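PDB 3VDG: probable glucarate dehydratase from Mycobacterium smegmatis str. MC2 155, which probably catalyses the dehydration of glucarate, as sugar-acid dehydratases of the enolase superfamily do with the help of a bound metal ion. Local coordinates for residues A171-A179 against G189-Q200; C333-M342 against L358-C369. All blocks are in the same frame, centred on the assembly; numbering follows the deposited sequence.

Interaction 1 of 2, residues A171-A179 against G189-Q200; sequences AYLFYKWAA and GAALDPDGIVAQ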
ATOM      1  N   ALA A 171      12.600  16.380  19.303  1.00 21.33           N
ATOM      2  CA  ALA A 171      12.484  17.738  19.830  1.00 21.48           C
ATOM      3  C   ALA A 171      12.602  18.676  18.619  1.00 26.19           C
ATOM      4  O   ALA A 171      13.626  18.674  17.931  1.00 24.91           O
ATOM      5  CB  ALA A 171      13.652  17.995  20.785  1.00 20.42           C
ATOM      6  N   TYR A 172      11.562  19.459  18.350  1.00 23.60           N
ATOM      7  CA  TYR A 172      11.530  20.312  17.165  1.00 25.72           C
ATOM      8  C   TYR A 172      11.910  21.744  17.587  1.00 24.30           C
ATOM      9  O   TYR A 172      11.070  22.486  18.075  1.00 21.30           O
ATOM     10  CB  TYR A 172      10.115  20.289  16.558  1.00 25.42           C
ATOM     11  CG  TYR A 172      10.046  20.654  15.083  1.00 25.57           C
ATOM     12  CD1 TYR A 172      11.006  21.481  14.498  1.00 30.22           C
ATOM     13  CD2 TYR A 172       9.006  20.186  14.280  1.00 23.87           C
ATOM     14  CE1 TYR A 172      10.944  21.822  13.154  1.00 25.84           C
ATOM     15  CE2 TYR A 172       8.937  20.521  12.930  1.00 32.60           C
ATOM     16  CZ  TYR A 172       9.903  21.340  12.376  1.00 33.12           C
ATOM     17  OH  TYR A 172       9.841  21.673  11.043  1.00 30.52           O
ATOM     18  N   LEU A 173      13.190  22.099  17.425  1.00 20.12           N
ATOM     19  CA  LEU A 173      13.737  23.389  17.864  1.00 20.50           C
ATOM     20  C   LEU A 173      13.598  24.480  16.782  1.00 20.38           C
ATOM     21  O   LEU A 173      13.736  24.200  15.593  1.00 21.85           O
ATOM     22  CB  LEU A 173      15.238  23.218  18.202  1.00 20.69           C
ATOM     23  CG  LEU A 173      15.607  22.070  19.149  1.00 23.51           C
ATOM     24  CD1 LEU A 173      17.084  22.110  19.548  1.00 20.41           C
ATOM     25  CD2 LEU A 173      14.727  22.080  20.400  1.00 21.38           C
ATOM     26  N   PHE A 174      13.343  25.716  17.219  1.00 21.44           N
ATOM     27  CA  PHE A 174      13.208  26.862  16.323  1.00 23.94           C
ATOM     28  C   PHE A 174      13.963  28.056  16.913  1.00 24.04           C
ATOM     29  O   PHE A 174      13.922  28.303  18.114  1.00 23.96           O
ATOM     30  CB  PHE A 174      11.750  27.314  16.256  1.00 18.40           C
ATOM     31  CG  PHE A 174      10.854  26.427  15.428  1.00 21.83           C
ATOM     32  CD1 PHE A 174      10.319  25.258  15.966  1.00 23.46           C
ATOM     33  CD2 PHE A 174      10.501  26.795  14.140  1.00 21.36           C
ATOM     34  CE1 PHE A 174       9.467  24.463  15.220  1.00 24.66           C
ATOM     35  CE2 PHE A 174       9.641  26.005  13.381  1.00 26.97           C
ATOM     36  CZ  PHE A 174       9.125  24.832  13.931  1.00 24.46           C
ATOM     37  N   TYR A 175      14.633  28.812  16.064  1.00 20.40           N
ATOM     38  CA  TYR A 175      14.965  30.190  16.434  1.00 21.98           C
ATOM     39  C   TYR A 175      13.632  30.900  16.663  1.00 27.86           C
ATOM     40  O   TYR A 175      12.662  30.646  15.931  1.00 22.97           O
ATOM     41  CB  TYR A 175      15.729  30.842  15.274  1.00 21.19           C
ATOM     42  CG  TYR A 175      17.084  30.203  15.045  1.00 20.07           C
ATOM     43  CD1 TYR A 175      18.133  30.418  15.935  1.00 23.66           C
ATOM     44  CD2 TYR A 175      17.298  29.347  13.975  1.00 18.27           C
ATOM     45  CE1 TYR A 175      19.379  29.831  15.737  1.00 20.53           C
ATOM     46  CE2 TYR A 175      18.534  28.759  13.761  1.00 22.98           C
ATOM     47  CZ  TYR A 175      19.573  29.009  14.647  1.00 22.80           C
ATOM     48  OH  TYR A 175      20.808  28.437  14.435  1.00 24.58           O
ATOM     49  N   LYS A 176      13.556  31.769  17.673  1.00 19.23           N
ATOM     50  CA  LYS A 176      12.307  32.464  17.967  1.00 23.76           C
ATOM     51  C   LYS A 176      12.574  33.795  18.671  1.00 25.40           C
ATOM     52  O   LYS A 176      13.550  33.925  19.416  1.00 26.13           O
ATOM     53  CB  LYS A 176      11.380  31.593  18.858  1.00 21.22           C
ATOM     54  CG  LYS A 176      11.946  31.289  20.242  1.00 25.16           C
ATOM     55  CD  LYS A 176      11.074  30.333  21.070  1.00 21.44           C
ATOM     56  CE  LYS A 176       9.727  30.936  21.424  1.00 26.53           C
ATOM     57  NZ  LYS A 176       9.859  32.206  22.204  1.00 30.79           N
ATOM     58  N   TRP A 177      11.702  34.768  18.449  1.00 24.80           N
ATOM     59  CA  TRP A 177      11.688  35.970  19.282  1.00 30.40           C
ATOM     60  C   TRP A 177      11.189  35.634  20.653  1.00 36.97           C
ATOM     61  O   TRP A 177      10.650  34.555  20.865  1.00 25.32           O
ATOM     62  CB  TRP A 177      10.746  37.001  18.711  1.00 31.59           C
ATOM     63  CG  TRP A 177      11.062  37.472  17.316  1.00 24.75           C
ATOM     64  CD1 TRP A 177      12.302  37.502  16.671  1.00 27.41           C
ATOM     65  CD2 TRP A 177      10.116  38.031  16.359  1.00 21.66           C
ATOM     66  NE1 TRP A 177      12.171  38.019  15.406  1.00 28.96           N
ATOM     67  CE2 TRP A 177      10.882  38.360  15.163  1.00 24.88           C
ATOM     68  CE3 TRP A 177       8.750  38.270  16.370  1.00 25.05           C
ATOM     69  CZ2 TRP A 177      10.285  38.898  14.042  1.00 25.35           C
ATOM     70  CZ3 TRP A 177       8.159  38.817  15.231  1.00 33.35           C
ATOM     71  CH2 TRP A 177       8.914  39.122  14.094  1.00 28.82           C
ATOM     72  N   ALA A 178      11.341  36.563  21.596  1.00 25.26           N
ATOM     73  CA  ALA A 178      10.908  36.335  22.966  1.00 29.75           C
ATOM     74  C   ALA A 178       9.389  36.385  23.065  1.00 28.52           C
ATOM     75  O   ALA A 178       8.790  35.725  23.912  1.00 35.28           O
ATOM     76  CB  ALA A 178      11.525  37.381  23.898  1.00 38.06           C
ATOM     77  N   ALA A 179       8.770  37.177  22.200  1.00 26.84           N
ATOM     78  CA  ALA A 179       7.352  37.471  22.324  1.00 30.57           C
ATOM     79  C   ALA A 179       6.848  37.911  20.985  1.00 28.19           C
ATOM     80  O   ALA A 179       7.619  38.391  20.174  1.00 26.03           O
ATOM     81  CB  ALA A 179       7.139  38.597  23.332  1.00 40.47           C
ATOM     82  N   GLY A 189      11.512  32.108  26.169  1.00 31.19           N
ATOM     83  CA  GLY A 189      12.524  33.119  25.902  1.00 35.18           C
ATOM     84  C   GLY A 189      12.894  33.107  24.431  1.00 43.38           C
ATOM     85  O   GLY A 189      12.409  32.265  23.672  1.00 31.09           O
ATOM     86  N   ALA A 190      13.740  34.048  24.024  1.00 30.92           N
ATOM     87  CA  ALA A 190      14.234  34.123  22.648  1.00 25.28           C
ATOM     88  C   ALA A 190      15.287  33.050  22.421  1.00 30.34           C
ATOM     89  O   ALA A 190      15.957  32.607  23.358  1.00 27.12           O
ATOM     90  CB  ALA A 190      14.832  35.507  22.370  1.00 27.70           C
ATOM     91  N   ALA A 191      15.424  32.607  21.178  1.00 27.09           N
ATOM     92  CA  ALA A 191      16.545  31.760  20.813  1.00 29.48           C
ATOM     93  C   ALA A 191      17.033  32.304  19.502  1.00 29.46           C
ATOM     94  O   ALA A 191      16.348  32.173  18.498  1.00 26.97           O
ATOM     95  CB  ALA A 191      16.116  30.301  20.654  1.00 24.25           C
ATOM     96  N   LEU A 192      18.219  32.913  19.504  1.00 27.35           N
ATOM     97  CA  LEU A 192      18.710  33.608  18.321  1.00 25.91           C
ATOM     98  C   LEU A 192      20.162  33.269  18.040  1.00 27.87           C
ATOM     99  O   LEU A 192      20.775  33.866  17.168  1.00 30.15           O
ATOM    100  CB  LEU A 192      18.547  35.131  18.489  1.00 26.32           C
ATOM    101  CG  LEU A 192      17.099  35.578  18.705  1.00 33.14           C
ATOM    102  CD1 LEU A 192      17.040  37.029  19.195  1.00 32.16           C
ATOM    103  CD2 LEU A 192      16.288  35.365  17.425  1.00 27.42           C
ATOM    104  N   ASP A 193      20.702  32.297  18.772  1.00 26.99           N
ATOM    105  CA  ASP A 193      22.096  31.888  18.613  1.00 26.55           C
ATOM    106  C   ASP A 193      22.259  30.507  19.244  1.00 26.18           C
ATOM    107  O   ASP A 193      21.307  29.986  19.818  1.00 28.69           O
ATOM    108  CB  ASP A 193      23.023  32.906  19.292  1.00 27.18           C
ATOM    109  CG  ASP A 193      22.623  33.181  20.738  1.00 44.42           C
ATOM    110  OD1 ASP A 193      22.028  32.294  21.394  1.00 37.56           O
ATOM    111  OD2 ASP A 193      22.904  34.292  21.230  1.00 52.39           O
ATOM    112  N   PRO A 194      23.448  29.903  19.128  1.00 26.88           N
ATOM    113  CA  PRO A 194      23.647  28.542  19.612  1.00 31.33           C
ATOM    114  C   PRO A 194      23.311  28.327  21.078  1.00 32.36           C
ATOM    115  O   PRO A 194      22.687  27.322  21.402  1.00 30.20           O
ATOM    116  CB  PRO A 194      25.128  28.293  19.334  1.00 26.11           C
ATOM    117  CG  PRO A 194      25.356  29.081  18.084  1.00 25.40           C
ATOM    118  CD  PRO A 194      24.612  30.364  18.350  1.00 24.57           C
ATOM    119  N   ASP A 195      23.699  29.253  21.954  1.00 27.42           N
ATOM    120  CA  ASP A 195      23.355  29.132  23.373  1.00 31.62           C
ATOM    121  C   ASP A 195      21.853  29.096  23.577  1.00 30.49           C
ATOM    122  O   ASP A 195      21.344  28.326  24.398  1.00 26.25           O
ATOM    123  CB  ASP A 195      23.901  30.312  24.197  1.00 38.71           C
ATOM    124  CG  ASP A 195      25.406  30.224  24.458  1.00 48.90           C
ATOM    125  OD1 ASP A 195      25.990  29.126  24.345  1.00 42.08           O
ATOM    126  OD2 ASP A 195      26.001  31.271  24.792  1.00 55.35           O
ATOM    127  N   GLY A 196      21.143  29.980  22.884  1.00 24.40           N
ATOM    128  CA  GLY A 196      19.684  30.037  23.003  1.00 29.60           C
ATOM    129  C   GLY A 196      19.024  28.741  22.511  1.00 25.90           C
ATOM    130  O   GLY A 196      18.067  28.265  23.103  1.00 26.30           O
ATOM    131  N   ILE A 197      19.538  28.181  21.425  1.00 29.75           N
ATOM    132  CA  ILE A 197      19.017  26.920  20.885  1.00 26.32           C
ATOM    133  C   ILE A 197      19.307  25.747  21.836  1.00 30.16           C
ATOM    134  O   ILE A 197      18.450  24.892  22.077  1.00 27.20           O
ATOM    135  CB  ILE A 197      19.630  26.657  19.490  1.00 27.51           C
ATOM    136  CG1 ILE A 197      19.023  27.607  18.445  1.00 27.99           C
ATOM    137  CG2 ILE A 197      19.457  25.202  19.071  1.00 22.99           C
ATOM    138  CD1 ILE A 197      17.503  27.504  18.303  1.00 25.10           C
ATOM    139  N   VAL A 198      20.513  25.703  22.392  1.00 26.93           N
ATOM    140  CA  VAL A 198      20.851  24.666  23.359  1.00 28.40           C
ATOM    141  C   VAL A 198      19.967  24.780  24.607  1.00 27.22           C
ATOM    142  O   VAL A 198      19.506  23.777  25.139  1.00 29.67           O
ATOM    143  CB  VAL A 198      22.351  24.699  23.751  1.00 27.82           C
ATOM    144  CG1 VAL A 198      22.593  23.848  24.996  1.00 37.70           C
ATOM    145  CG2 VAL A 198      23.229  24.225  22.599  1.00 26.78           C
ATOM    146  N   ALA A 199      19.697  26.002  25.059  1.00 32.90           N
ATOM    147  CA  ALA A 199      18.853  26.191  26.237  1.00 27.72           C
ATOM    148  C   ALA A 199      17.428  25.714  25.970  1.00 40.75           C
ATOM    149  O   ALA A 199      16.770  25.143  26.832  1.00 26.47           O
ATOM    150  CB  ALA A 199      18.837  27.657  26.656  1.00 31.84           C
ATOM    151  N   GLN A 200      16.946  25.977  24.766  1.00 27.62           N
ATOM    152  CA  GLN A 200      15.609  25.582  24.384  1.00 30.52           C
ATOM    153  C   GLN A 200      15.524  24.055  24.367  1.00 24.54           C
ATOM    154  O   GLN A 200      14.565  23.484  24.872  1.00 28.70           O
ATOM    155  CB  GLN A 200      15.290  26.163  23.017  1.00 22.22           C
ATOM    156  CG  GLN A 200      13.904  25.833  22.502  1.00 23.87           C
ATOM    157  CD  GLN A 200      13.700  26.367  21.088  1.00 32.43           C
ATOM    158  OE1 GLN A 200      13.625  25.598  20.145  1.00 24.95           O
ATOM    159  NE2 GLN A 200      13.633  27.691  20.942  1.00 21.11           N
TER
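The ring of Y175 receives I197 over one face and, at its edge and in its plane, the carbonyl oxygen of A191. I197 CD1 lies 4.1 Å from the Y175 ring centroid, a CH-pi contact displaced toward the rim, while I197 CG1 closes on Y175 CE1 at 3.5 Å; the two side chains meet at about a right angle. Another flat group, the amide of Q200, spends both ends on the backbone of F174. F174 N donates to a lone pair of Q200 OE1 (2.9 Å), and Q200 NE2 returns a bond to F174 O (2.9 Å) that stays close to its own amide plane, so the amide cannot easily rotate. A fully extended chain (chi1 -179°) carries it from helix to strand. Such gripping joins the first two elements of a beta-alpha-beta crossover: helix 194-208 folds back against strand 166-174 before leading into the parallel strand 213-216. L173 CD1 adds an apolar touch on I197 CG2, 3.9 Å away. Further along the chain, K176 and A191 form a single antiparallel hydrogen-bonded bridge, each N donating to the other's O. The K176 chain bends at chi3 and chi4, curling NZ onto W177 O (2.8 Å) and, from above the carbonyl plane, onto G189 O (2.9 Å), with D186 as its salt-bridge partner. D193 N-caps the helix, its OD1 accepting from G196 N at 2.9 Å.

Interaction 2 of 2, residues C333-M342 against L358-C369; sequences CDTFGLGLSM and LAAATPNLTYAC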
ATOM      1  N   CYS A 333       8.333   3.372  -0.383  1.00 16.08           N
ATOM      2  CA  CYS A 333       9.670   3.708   0.121  1.00 24.63           C
ATOM      3  C   CYS A 333      10.492   2.455   0.399  1.00 20.73           C
ATOM      4  O   CYS A 333      11.658   2.354  -0.012  1.00 22.20           O
ATOM      5  CB  CYS A 333       9.589   4.569   1.389  1.00 19.75           C
ATOM      6  SG  CYS A 333       9.030   6.248   0.997  1.00 23.63           S
ATOM      7  N   ASP A 334       9.892   1.499   1.096  1.00 19.36           N
ATOM      8  CA  ASP A 334      10.585   0.240   1.378  1.00 19.52           C
ATOM      9  C   ASP A 334      11.013  -0.432   0.073  1.00 26.54           C
ATOM     10  O   ASP A 334      12.140  -0.884  -0.059  1.00 23.38           O
ATOM     11  CB  ASP A 334       9.682  -0.701   2.164  1.00 22.00           C
ATOM     12  CG  ASP A 334      10.464  -1.848   2.810  1.00 48.20           C
ATOM     13  OD1 ASP A 334      11.644  -1.650   3.145  1.00 40.40           O
ATOM     14  OD2 ASP A 334       9.910  -2.948   2.967  1.00 54.23           O
ATOM     15  N   THR A 335      10.114  -0.475  -0.900  1.00 20.42           N
ATOM     16  CA  THR A 335      10.399  -1.151  -2.174  1.00 19.01           C
ATOM     17  C   THR A 335      11.539  -0.473  -2.937  1.00 21.15           C
ATOM     18  O   THR A 335      12.393  -1.135  -3.510  1.00 18.71           O
ATOM     19  CB  THR A 335       9.140  -1.154  -3.061  1.00 24.08           C
ATOM     20  OG1 THR A 335       8.121  -1.900  -2.398  1.00 22.38           O
ATOM     21  CG2 THR A 335       9.409  -1.779  -4.434  1.00 22.96           C
ATOM     22  N   PHE A 336      11.534   0.851  -2.963  1.00 20.97           N
ATOM     23  CA  PHE A 336      12.517   1.583  -3.761  1.00 22.53           C
ATOM     24  C   PHE A 336      13.752   2.020  -2.966  1.00 24.50           C
ATOM     25  O   PHE A 336      14.556   2.816  -3.437  1.00 26.99           O
ATOM     26  CB  PHE A 336      11.848   2.758  -4.467  1.00 21.55           C
ATOM     27  CG  PHE A 336      11.006   2.331  -5.629  1.00 24.87           C
ATOM     28  CD1 PHE A 336       9.711   1.869  -5.429  1.00 21.61           C
ATOM     29  CD2 PHE A 336      11.526   2.351  -6.929  1.00 20.37           C
ATOM     30  CE1 PHE A 336       8.938   1.431  -6.502  1.00 23.49           C
ATOM     31  CE2 PHE A 336      10.754   1.931  -8.004  1.00 23.10           C
ATOM     32  CZ  PHE A 336       9.459   1.463  -7.791  1.00 24.71           C
ATOM     33  N   GLY A 337      13.896   1.498  -1.757  1.00 20.94           N
ATOM     34  CA  GLY A 337      15.109   1.719  -0.965  1.00 24.01           C
ATOM     35  C   GLY A 337      15.230   3.093  -0.339  1.00 28.56           C
ATOM     36  O   GLY A 337      16.342   3.570  -0.084  1.00 24.98           O
ATOM     37  N   LEU A 338      14.092   3.725  -0.055  1.00 19.73           N
ATOM     38  CA  LEU A 338      14.077   5.039   0.597  1.00 21.95           C
ATOM     39  C   LEU A 338      13.745   4.900   2.078  1.00 24.92           C
ATOM     40  O   LEU A 338      12.890   4.083   2.456  1.00 25.08           O
ATOM     41  CB  LEU A 338      13.001   5.913  -0.057  1.00 20.72           C
ATOM     42  CG  LEU A 338      13.133   6.158  -1.566  1.00 25.69           C
ATOM     43  CD1 LEU A 338      11.926   6.937  -2.076  1.00 18.54           C
ATOM     44  CD2 LEU A 338      14.423   6.900  -1.868  1.00 28.91           C
ATOM     45  N   GLY A 339      14.389   5.698   2.921  1.00 18.98           N
ATOM     46  CA  GLY A 339      14.051   5.702   4.343  1.00 19.51           C
ATOM     47  C   GLY A 339      12.740   6.461   4.538  1.00 23.71           C
ATOM     48  O   GLY A 339      12.268   7.159   3.629  1.00 19.25           O
ATOM     49  N   LEU A 340      12.151   6.335   5.720  1.00 18.37           N
ATOM     50  CA  LEU A 340      10.826   6.939   5.974  1.00 19.50           C
ATOM     51  C   LEU A 340      10.808   7.611   7.328  1.00 22.53           C
ATOM     52  O   LEU A 340      11.168   7.004   8.335  1.00 21.50           O
ATOM     53  CB  LEU A 340       9.725   5.875   5.937  1.00 17.85           C
ATOM     54  CG  LEU A 340       8.294   6.423   6.132  1.00 21.19           C
ATOM     55  CD1 LEU A 340       7.862   7.187   4.885  1.00 16.65           C
ATOM     56  CD2 LEU A 340       7.337   5.268   6.401  1.00 22.50           C
ATOM     57  N   SER A 341      10.387   8.867   7.355  1.00 19.18           N
ATOM     58  CA  SER A 341      10.258   9.581   8.614  1.00 19.45           C
ATOM     59  C   SER A 341       8.860  10.205   8.598  1.00 21.69           C
ATOM     60  O   SER A 341       8.008   9.796   7.789  1.00 20.65           O
ATOM     61  CB  SER A 341      11.382  10.637   8.716  1.00 21.11           C
ATOM     62  OG  SER A 341      11.392  11.282   9.990  1.00 26.51           O
ATOM     63  N   MET A 342       8.609  11.180   9.464  1.00 21.64           N
ATOM     64  CA  MET A 342       7.308  11.862   9.459  1.00 21.24           C
ATOM     65  C   MET A 342       7.426  13.362   9.739  1.00 24.36           C
ATOM     66  O   MET A 342       8.115  13.789  10.676  1.00 24.43           O
ATOM     67  CB  MET A 342       6.331  11.213  10.452  1.00 24.66           C
ATOM     68  CG  MET A 342       4.910  11.752  10.353  1.00 28.74           C
ATOM     69  SD  MET A 342       3.783  11.039  11.588  1.00 27.99           S
ATOM     70  CE  MET A 342       3.792   9.300  11.138  1.00 25.06           C
ATOM     71  N   LEU A 358      -0.606   5.354  12.996  1.00 20.24           N
ATOM     72  CA  LEU A 358       0.100   5.143  11.735  1.00 18.04           C
ATOM     73  C   LEU A 358       1.546   4.688  11.963  1.00 20.03           C
ATOM     74  O   LEU A 358       1.969   3.649  11.459  1.00 19.13           O
ATOM     75  CB  LEU A 358       0.071   6.432  10.894  1.00 22.37           C
ATOM     76  CG  LEU A 358       0.923   6.430   9.613  1.00 23.54           C
ATOM     77  CD1 LEU A 358       0.475   5.308   8.660  1.00 21.04           C
ATOM     78  CD2 LEU A 358       0.851   7.802   8.927  1.00 18.49           C
ATOM     79  N   ALA A 359       2.305   5.452  12.738  1.00 17.53           N
ATOM     80  CA  ALA A 359       3.704   5.099  12.973  1.00 16.50           C
ATOM     81  C   ALA A 359       3.831   3.755  13.709  1.00 21.94           C
ATOM     82  O   ALA A 359       4.745   2.997  13.445  1.00 21.21           O
ATOM     83  CB  ALA A 359       4.389   6.194  13.763  1.00 19.48           C
ATOM     84  N   ALA A 360       2.918   3.467  14.635  1.00 19.54           N
ATOM     85  CA  ALA A 360       2.985   2.202  15.362  1.00 21.88           C
ATOM     86  C   ALA A 360       2.882   1.000  14.414  1.00 23.12           C
ATOM     87  O   ALA A 360       3.521  -0.031  14.652  1.00 21.48           O
ATOM     88  CB  ALA A 360       1.904   2.140  16.427  1.00 21.63           C
ATOM     89  N   ALA A 361       2.077   1.140  13.356  1.00 17.06           N
ATOM     90  CA  ALA A 361       1.779   0.057  12.403  1.00 18.61           C
ATOM     91  C   ALA A 361       2.707  -0.005  11.192  1.00 25.57           C
ATOM     92  O   ALA A 361       2.504  -0.805  10.281  1.00 25.23           O
ATOM     93  CB  ALA A 361       0.329   0.169  11.928  1.00 18.57           C
ATOM     94  N   THR A 362       3.717   0.854  11.158  1.00 22.38           N
ATOM     95  CA  THR A 362       4.578   0.935   9.977  1.00 20.94           C
ATOM     96  C   THR A 362       5.950   0.343  10.294  1.00 20.16           C
ATOM     97  O   THR A 362       6.739   0.951  11.001  1.00 25.05           O
ATOM     98  CB  THR A 362       4.720   2.396   9.522  1.00 25.11           C
ATOM     99  OG1 THR A 362       3.418   2.910   9.230  1.00 23.39           O
ATOM    100  CG2 THR A 362       5.582   2.492   8.248  1.00 23.58           C
ATOM    101  N   PRO A 363       6.238  -0.851   9.761  1.00 20.03           N
ATOM    102  CA  PRO A 363       7.496  -1.517  10.130  1.00 23.02           C
ATOM    103  C   PRO A 363       8.725  -0.646   9.834  1.00 26.95           C
ATOM    104  O   PRO A 363       9.635  -0.566  10.661  1.00 29.83           O
ATOM    105  CB  PRO A 363       7.498  -2.801   9.265  1.00 22.04           C
ATOM    106  CG  PRO A 363       6.070  -2.994   8.866  1.00 29.05           C
ATOM    107  CD  PRO A 363       5.425  -1.638   8.816  1.00 24.94           C
ATOM    108  N   ASN A 364       8.744   0.026   8.680  1.00 19.71           N
ATOM    109  CA  ASN A 364       9.953   0.770   8.262  1.00 23.92           C
ATOM    110  C   ASN A 364       9.978   2.247   8.697  1.00 29.84           C
ATOM    111  O   ASN A 364      10.820   3.022   8.229  1.00 28.47           O
ATOM    112  CB  ASN A 364      10.206   0.649   6.743  1.00 21.69           C
ATOM    113  CG  ASN A 364       9.025   1.148   5.908  1.00 35.25           C
ATOM    114  OD1 ASN A 364       7.877   0.942   6.278  1.00 27.44           O
ATOM    115  ND2 ASN A 364       9.309   1.793   4.766  1.00 23.60           N
ATOM    116  N   LEU A 365       9.062   2.654   9.572  1.00 28.71           N
ATOM    117  CA  LEU A 365       9.130   4.025  10.113  1.00 28.48           C
ATOM    118  C   LEU A 365       9.913   3.959  11.403  1.00 37.90           C
ATOM    119  O   LEU A 365       9.331   3.805  12.474  1.00 30.33           O
ATOM    120  CB  LEU A 365       7.750   4.636  10.364  1.00 26.77           C
ATOM    121  CG  LEU A 365       7.755   6.175  10.256  1.00 41.67           C
ATOM    122  CD1 LEU A 365       6.353   6.767  10.294  1.00 37.23           C
ATOM    123  CD2 LEU A 365       8.635   6.813  11.323  1.00 31.45           C
ATOM    124  N   THR A 366      11.237   4.054  11.286  1.00 26.90           N
ATOM    125  CA  THR A 366      12.121   3.864  12.430  1.00 30.89           C
ATOM    126  C   THR A 366      12.760   5.166  12.932  1.00 53.47           C
ATOM    127  O   THR A 366      13.207   5.225  14.078  1.00 44.18           O
ATOM    128  CB  THR A 366      13.215   2.833  12.100  1.00 42.66           C
ATOM    129  OG1 THR A 366      13.846   3.199  10.865  1.00 43.49           O
ATOM    130  CG2 THR A 366      12.586   1.444  11.956  1.00 47.20           C
ATOM    131  N   TYR A 367      12.803   6.197  12.087  1.00 27.67           N
ATOM    132  CA  TYR A 367      13.209   7.530  12.538  1.00 28.07           C
ATOM    133  C   TYR A 367      12.184   8.106  13.502  1.00 25.97           C
ATOM    134  O   TYR A 367      10.983   7.862  13.376  1.00 26.97           O
ATOM    135  CB  TYR A 367      13.355   8.499  11.361  1.00 26.16           C
ATOM    136  CG  TYR A 367      14.526   8.235  10.449  1.00 27.47           C
ATOM    137  CD1 TYR A 367      15.837   8.383  10.899  1.00 31.00           C
ATOM    138  CD2 TYR A 367      14.326   7.846   9.137  1.00 30.27           C
ATOM    139  CE1 TYR A 367      16.915   8.133  10.062  1.00 25.48           C
ATOM    140  CE2 TYR A 367      15.393   7.617   8.289  1.00 30.45           C
ATOM    141  CZ  TYR A 367      16.683   7.764   8.755  1.00 31.83           C
ATOM    142  OH  TYR A 367      17.731   7.520   7.909  1.00 30.63           O
ATOM    143  N   ALA A 368      12.640   8.894  14.467  1.00 23.17           N
ATOM    144  CA  ALA A 368      11.711   9.556  15.364  1.00 21.03           C
ATOM    145  C   ALA A 368      10.826  10.505  14.539  1.00 25.22           C
ATOM    146  O   ALA A 368      11.323  11.151  13.623  1.00 22.20           O
ATOM    147  CB  ALA A 368      12.496  10.325  16.422  1.00 23.62           C
ATOM    148  N   CYS A 369       9.531  10.590  14.847  1.00 23.06           N
ATOM    149  CA  CYS A 369       8.618  11.502  14.134  1.00 21.64           C
ATOM    150  C   CYS A 369       8.752  12.948  14.607  1.00 23.78           C
ATOM    151  O   CYS A 369       8.907  13.208  15.795  1.00 26.08           O
ATOM    152  CB  CYS A 369       7.147  11.081  14.343  1.00 18.54           C
ATOM    153  SG  CYS A 369       6.746   9.423  13.706  1.00 25.69           S
TER
HETATM  154  O   HOH W   1      12.025   2.384   4.266  1.00 28.71           O
HETATM  155  O   HOH W   2      12.949   3.908   7.076  1.00 24.99           O
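L340, S341 and M342 run in the same direction as L365, Y367 and C369, with CA atoms 5.3 Å apart at L340 and L365 and 4.9 Å apart at M342 and C369, yet no direct hydrogen bond links the two segments. Water mediates instead: one molecule accepts from L340 N (2.9 Å) and donates to N364 O (2.6 Å), and a second joins L338 O to N364 ND2, an amide nitrogen that also donates to A330 O. L340 O, buried without a polar partner, faces the edge of the Y367 ring, 3.4 Å from Y367 CD2. Most of the remaining packing is apolar. L340 CD2 reaches T362 CG2 at 3.8 Å and rests on L365, which its side chain crosses at about a right angle. M342 starts out extended and turns only at its last bond (chi3 -63°), which swings CE among L358, A359, L365 and C369, closest to L365 CD1 at 3.7 Å; its CB meets C369 SG at 3.7 Å. S341 OG packs against Y367 CB but bonds to Y267 OH. On the other segment, T362 OG1 donates to L358 O, tying the last helical turn to the type I turn T362-L365. Helix 323-336, strand 339-342 and helix 349-360 follow one another as in the modified TIM barrel, (beta/alpha)7-beta, of the enolase superfamily; 365-369, between strands 339-342 and 166-174, is consistent with the place of its eighth strand.

In the fold
Interactions 1 and 2 reach the same sheet but differ in burial and chemistry. Interaction 1 is partly buried and leans on direct hydrogen bonds, a lysine gripping carbonyls and a capped helix; interaction 2 lies deeper, relies on aliphatic and sulfur packing, and leaves its polar link to waters. Their centres are about 29 Å apart and their nearest atoms about 6 Å apart. Strand 166-174 belongs to interaction 1, yet its V167 and F169 also touch C369 of interaction 2. The side chains of F174 and S341 each lie about 9 Å from the sodium ion. Near interaction 2, F336 stacks on F336 of the second subunit.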